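Local coordinates for protein Emp47p (form2) (Saccharomyces cerevisiae, PDB 2A6Z) that acts as a calcium-independent, carbohydrate-recognising cargo receptor that is involved in the secretion of glycoproteins and is required for exit of a related receptor from the endoplasmic reticulum, at residues A[73-78]-A[149-154]; A[77-82]-A[202-207]. One frame throughout, in Å; residues are numbered along the deposited sequence.

Contact 1: residues A[73-78]-A[149-154]; sequences GYSGQT and GYQDSS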
loop_
_atom_site.group_PDB
_atom_site.type_symbol
_atom_site.label_atom_id
_atom_site.label_comp_id
_atom_site.label_asym_id
_atom_site.label_seq_id
_atom_site.Cartn_x
_atom_site.Cartn_y
_atom_site.Cartn_z
ATOM N N GLY A 73 1.684 -0.948 18.604
ATOM C CA GLY A 73 2.607 -0.221 19.476
ATOM C C GLY A 73 2.247 1.204 19.780
ATOM O O GLY A 73 2.958 1.803 20.623
ATOM N N TYR A 74 1.187 1.759 19.177
ATOM C CA TYR A 74 0.862 3.142 19.456
ATOM C C TYR A 74 -0.619 3.421 19.096
ATOM O O TYR A 74 -1.117 3.010 18.071
ATOM C CB TYR A 74 1.709 4.108 18.614
ATOM C CG TYR A 74 1.468 5.543 18.981
ATOM C CD1 TYR A 74 1.955 6.042 20.188
ATOM C CD2 TYR A 74 0.738 6.400 18.168
ATOM C CE1 TYR A 74 1.750 7.336 20.564
ATOM C CE2 TYR A 74 0.534 7.721 18.575
ATOM C CZ TYR A 74 1.033 8.184 19.761
ATOM O OH TYR A 74 0.814 9.488 20.116
ATOM N N SER A 75 -1.269 4.156 19.985
ATOM C CA SER A 75 -2.624 4.665 19.694
ATOM C C SER A 75 -2.597 6.175 19.914
ATOM O O SER A 75 -2.201 6.639 20.965
ATOM C CB SER A 75 -3.602 4.106 20.732
ATOM O OG SER A 75 -4.890 4.642 20.559
ATOM N N GLY A 76 -3.025 6.897 18.896
ATOM C CA GLY A 76 -3.098 8.361 18.957
ATOM C C GLY A 76 -2.865 8.929 17.545
ATOM O O GLY A 76 -2.329 8.359 16.642
ATOM N N GLN A 77 -3.402 10.093 17.304
ATOM C CA GLN A 77 -3.178 10.755 16.016
ATOM C C GLN A 77 -1.739 11.080 15.789
ATOM O O GLN A 77 -1.030 11.582 16.656
ATOM C CB GLN A 77 -4.051 12.019 15.974
ATOM C CG GLN A 77 -3.933 12.584 14.512
ATOM C CD GLN A 77 -4.991 13.743 14.563
ATOM O OE1 GLN A 77 -5.190 14.496 13.667
ATOM N NE2 GLN A 77 -5.696 13.719 15.718
ATOM N N THR A 78 -1.201 10.820 14.626
ATOM C CA THR A 78 0.203 11.143 14.310
ATOM C C THR A 78 0.179 11.599 12.889
ATOM O O THR A 78 -0.841 11.451 12.187
ATOM C CB THR A 78 1.127 9.911 14.391
ATOM O OG1 THR A 78 0.997 9.150 13.242
ATOM C CG2 THR A 78 0.973 9.228 15.716
ATOM N N GLY A 149 -10.443 1.716 11.023
ATOM C CA GLY A 149 -9.592 1.689 12.216
ATOM C C GLY A 149 -8.425 0.691 11.973
ATOM O O GLY A 149 -8.599 -0.402 11.427
ATOM N N TYR A 150 -7.236 1.084 12.358
ATOM C CA TYR A 150 -6.040 0.255 12.122
ATOM C C TYR A 150 -5.065 0.254 13.283
ATOM O O TYR A 150 -4.209 -0.625 13.355
ATOM C CB TYR A 150 -5.316 0.625 10.789
ATOM C CG TYR A 150 -4.793 2.030 10.885
ATOM C CD1 TYR A 150 -3.462 2.283 11.293
ATOM C CD2 TYR A 150 -5.603 3.146 10.587
ATOM C CE1 TYR A 150 -2.962 3.547 11.406
ATOM C CE2 TYR A 150 -5.070 4.425 10.728
ATOM C CZ TYR A 150 -3.762 4.647 11.118
ATOM O OH TYR A 150 -3.340 5.924 11.254
ATOM N N GLN A 151 -5.058 1.262 14.163
ATOM C CA GLN A 151 -3.965 1.335 15.133
ATOM C C GLN A 151 -4.155 0.338 16.237
ATOM O O GLN A 151 -5.280 -0.004 16.607
ATOM C CB GLN A 151 -3.883 2.724 15.853
ATOM C CG GLN A 151 -3.346 3.797 14.907
ATOM C CD GLN A 151 -3.027 5.031 15.713
ATOM O OE1 GLN A 151 -3.801 5.442 16.559
ATOM N NE2 GLN A 151 -1.881 5.635 15.453
ATOM N N ASP A 152 -3.020 -0.084 16.787
ATOM C CA ASP A 152 -3.009 -0.776 18.071
ATOM C C ASP A 152 -3.848 -2.048 18.031
ATOM O O ASP A 152 -4.578 -2.381 18.973
ATOM C CB ASP A 152 -3.469 0.209 19.174
ATOM C CG ASP A 152 -3.230 -0.275 20.576
ATOM O OD1 ASP A 152 -4.043 0.107 21.462
ATOM O OD2 ASP A 152 -2.261 -1.027 20.840
ATOM N N SER A 153 -3.701 -2.807 16.954
ATOM C CA SER A 153 -4.271 -4.172 16.912
ATOM C C SER A 153 -3.254 -5.098 16.295
ATOM O O SER A 153 -2.738 -4.869 15.209
ATOM C CB SER A 153 -5.567 -4.245 16.110
ATOM O OG SER A 153 -6.009 -5.594 16.037
ATOM N N SER A 154 -3.014 -6.220 17.011
ATOM C CA SER A 154 -2.103 -7.236 16.534
ATOM C C SER A 154 -2.708 -8.143 15.490
ATOM O O SER A 154 -1.972 -8.930 14.899
ATOM C CB SER A 154 -1.678 -8.092 17.781
ATOM O OG SER A 154 -0.809 -7.312 18.590
HETATM O O HOH W 1 -0.450 -2.528 19.720
HETATM O O HOH W 2 -0.353 0.877 16.519
#
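Gln-151 sends CG away from its own carbonyl carbon (chi1 -73°) and then runs extended, which carries its amide alongside the loop 73-78 as far as Gly-76. There one side chain reads both polar atoms of one residue. Gly-76 N donates to Gln-151 OE1 over 2.9 Å, almost straight at 176°, while Gln-151 NE2 returns a more bent bond to Gly-76 O at 3.0 Å. In both bonds the donor lies tilted out of the acceptor's carbonyl plane. Tyr-74, whose hydroxyl reaches Asn-205, and Gln-151 point the same way, side by side, and the amide stands nearly upright against the ring, with Gln-151 NE2 3.8 Å from Tyr-74 CD2 at the ring edge.

Closer to the sheet, water replaces direct pairing. Strands 63-72 and 153-164 are antiparallel neighbours in one sheet of the lectin sandwich, and Ser-71 still bonds to Ser-153 through the backbone. Beyond that point one water accepts from Asp-152 N at 2.8 Å and donates to Tyr-74 O at 2.7 Å. A second joins Gly-73 N to Asp-152 OD2, 2.6 Å from the carboxylate oxygen. Between the bonds, Gln-151 CB packs 3.6 Å from Tyr-74 O.

Asn-114 ND2 also donates to Gly-76 O, and Gln-151 NE2 has a weak further bond to Glu-209. With both ends of its amide engaged, Gln-151 is fixed in rotation, and a loop at the surface is held by directional polar bonds and bridging water rather than by hydrophobic burial.

Contact 2: residues A[77-82]-A[202-207]; sequences QTDGGI and GAVNNN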
loop_
_atom_site.group_PDB
_atom_site.type_symbol
_atom_site.label_atom_id
_atom_site.label_comp_id
_atom_site.label_asym_id
_atom_site.label_seq_id
_atom_site.Cartn_x
_atom_site.Cartn_y
_atom_site.Cartn_z
ATOM N N GLN A 77 -3.402 10.093 17.304
ATOM C CA GLN A 77 -3.178 10.755 16.016
ATOM C C GLN A 77 -1.739 11.080 15.789
ATOM O O GLN A 77 -1.030 11.582 16.656
ATOM C CB GLN A 77 -4.051 12.019 15.974
ATOM C CG GLN A 77 -3.933 12.584 14.512
ATOM C CD GLN A 77 -4.991 13.743 14.563
ATOM O OE1 GLN A 77 -5.190 14.496 13.667
ATOM N NE2 GLN A 77 -5.696 13.719 15.718
ATOM N N THR A 78 -1.201 10.820 14.626
ATOM C CA THR A 78 0.203 11.143 14.310
ATOM C C THR A 78 0.179 11.599 12.889
ATOM O O THR A 78 -0.841 11.451 12.187
ATOM C CB THR A 78 1.127 9.911 14.391
ATOM O OG1 THR A 78 0.997 9.150 13.242
ATOM C CG2 THR A 78 0.973 9.228 15.716
ATOM N N ASP A 79 1.304 12.131 12.385
ATOM C CA ASP A 79 1.467 12.453 10.994
ATOM C C ASP A 79 2.144 11.322 10.198
ATOM O O ASP A 79 2.532 11.512 9.057
ATOM C CB ASP A 79 2.150 13.817 10.818
ATOM C CG ASP A 79 3.579 13.830 11.354
ATOM O OD1 ASP A 79 4.209 12.821 11.529
ATOM O OD2 ASP A 79 4.077 14.964 11.647
ATOM N N GLY A 80 2.221 10.146 10.824
ATOM C CA GLY A 80 2.701 8.950 10.137
ATOM C C GLY A 80 1.600 8.395 9.191
ATOM O O GLY A 80 0.521 8.934 9.057
ATOM N N GLY A 81 1.941 7.262 8.580
ATOM C CA GLY A 81 0.960 6.556 7.752
ATOM C C GLY A 81 1.643 5.507 6.925
ATOM O O GLY A 81 2.892 5.432 6.874
ATOM N N ILE A 82 0.809 4.701 6.303
ATOM C CA ILE A 82 1.284 3.588 5.437
ATOM C C ILE A 82 0.588 3.754 4.085
ATOM O O ILE A 82 -0.620 4.000 4.031
ATOM C CB ILE A 82 1.062 2.199 6.081
ATOM C CG1 ILE A 82 1.587 1.068 5.175
ATOM C CG2 ILE A 82 -0.393 1.938 6.489
ATOM C CD1 ILE A 82 1.657 -0.283 5.829
ATOM N N GLY A 202 6.929 9.204 11.798
ATOM C CA GLY A 202 7.134 10.635 12.186
ATOM C C GLY A 202 7.539 10.752 13.624
ATOM O O GLY A 202 8.030 9.821 14.247
ATOM N N ALA A 203 7.390 11.972 14.126
ATOM C CA ALA A 203 7.945 12.359 15.421
ATOM C C ALA A 203 6.861 12.775 16.429
ATOM O O ALA A 203 7.219 13.149 17.542
ATOM C CB ALA A 203 8.918 13.509 15.264
ATOM N N VAL A 204 5.574 12.697 16.082
ATOM C CA VAL A 204 4.557 13.119 17.044
ATOM C C VAL A 204 4.622 12.242 18.306
ATOM O O VAL A 204 4.582 11.016 18.208
ATOM C CB VAL A 204 3.176 13.083 16.411
ATOM C CG1 VAL A 204 2.118 13.391 17.457
ATOM C CG2 VAL A 204 3.091 14.163 15.319
ATOM N N ASN A 205 4.676 12.917 19.457
ATOM C CA ASN A 205 4.743 12.274 20.746
ATOM C C ASN A 205 5.865 11.259 20.842
ATOM O O ASN A 205 5.737 10.364 21.667
ATOM C CB ASN A 205 3.388 11.648 21.045
ATOM C CG ASN A 205 2.286 12.603 21.376
ATOM O OD1 ASN A 205 2.608 13.667 21.955
ATOM N ND2 ASN A 205 1.039 12.263 21.044
ATOM N N ASN A 206 6.934 11.354 20.087
ATOM C CA ASN A 206 7.993 10.327 20.083
ATOM C C ASN A 206 7.394 8.941 19.953
ATOM O O ASN A 206 7.828 7.938 20.523
ATOM C CB ASN A 206 8.856 10.451 21.357
ATOM C CG ASN A 206 9.932 11.525 21.239
ATOM O OD1 ASN A 206 10.308 12.063 20.185
ATOM N ND2 ASN A 206 10.371 11.822 22.436
ATOM N N ASN A 207 6.298 8.842 19.147
ATOM C CA ASN A 207 5.648 7.547 18.979
ATOM C C ASN A 207 6.587 6.565 18.279
ATOM O O ASN A 207 7.476 6.911 17.516
ATOM C CB ASN A 207 4.321 7.667 18.140
ATOM C CG ASN A 207 4.601 7.773 16.649
ATOM O OD1 ASN A 207 4.599 6.728 15.979
ATOM N ND2 ASN A 207 4.808 8.960 16.107
HETATM O O HOH W 3 4.190 11.470 13.759
HETATM O O HOH W 4 6.422 14.339 12.772
#
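Gln-77 and Thr-78 meet Val-204 where two loops of the legume-lectin beta-sandwich come together, the first leading into strand 81-88 and the second following strand 192-200. In L-type lectins loops at this end of the sandwich form the sugar site, so the pair probably borders it here too. At Gln-77 the backbone does the touching, Gln-77 O lying 3.7 Å from Val-204 CG1.

Thr-78 follows with an ST turn. Thr-78 OG1, placed between the backbone N and the carbonyl carbon, accepts from Gly-80 N at 2.9 Å. The side chains of Thr-78 and Asn-207 cross at about a right angle, Thr-78 CG2 lying 3.9 Å from Asn-207 ND2. The backbone N of Thr-78 is taken by Asn-114.

Asp-79 works through water. One molecule donates to Asp-79 OD1 at 2.6 Å and accepts from Val-204 N at 3.0 Å; another donates to Asp-79 OD2 and accepts from Ala-203 N at 2.9 Å. The two carboxylate oxygens thus address two successive backbone amides, each through its own bridge, while Asp-79 OD1 also rests 3.7 Å from Gly-202 CA and Val-204 CG2 sits against the carboxylate.

From Gly-80 the chain enters its strand, and Gly-81 pairs through the backbone with Gln-200. The opposing loop is braced by bonds of its own: Asn-207 ND2, also bound to Asn-201 O, gives Val-204 O a bond of 2.9 Å at 163°, in the carbonyl plane on a lone pair, and that oxygen accepts from Asn-207 N as well.

Overall arrangement
The two contacts share Gln-77 and Thr-78 and lie on the same side of the chain's centre, their own centres about 10 Å apart. Contact 1 is a surface contact, whereas contact 2 is partly buried, with Thr-78 and Asn-207 as its buried members. Both use paired water bridges, yet contact 1 adds direct hydrogen bonds between a side chain and the backbone, and contact 2 has none across its segments, relying on van der Waals packing besides its waters. Tyr-74 joins them: Tyr-74 OH probably bonds to Asn-205 ND2 at 2.9 Å, and its ring packs on Asn-207. The loop between strands 63-72 and 81-88, each from a different sheet, thereby meets two other loops.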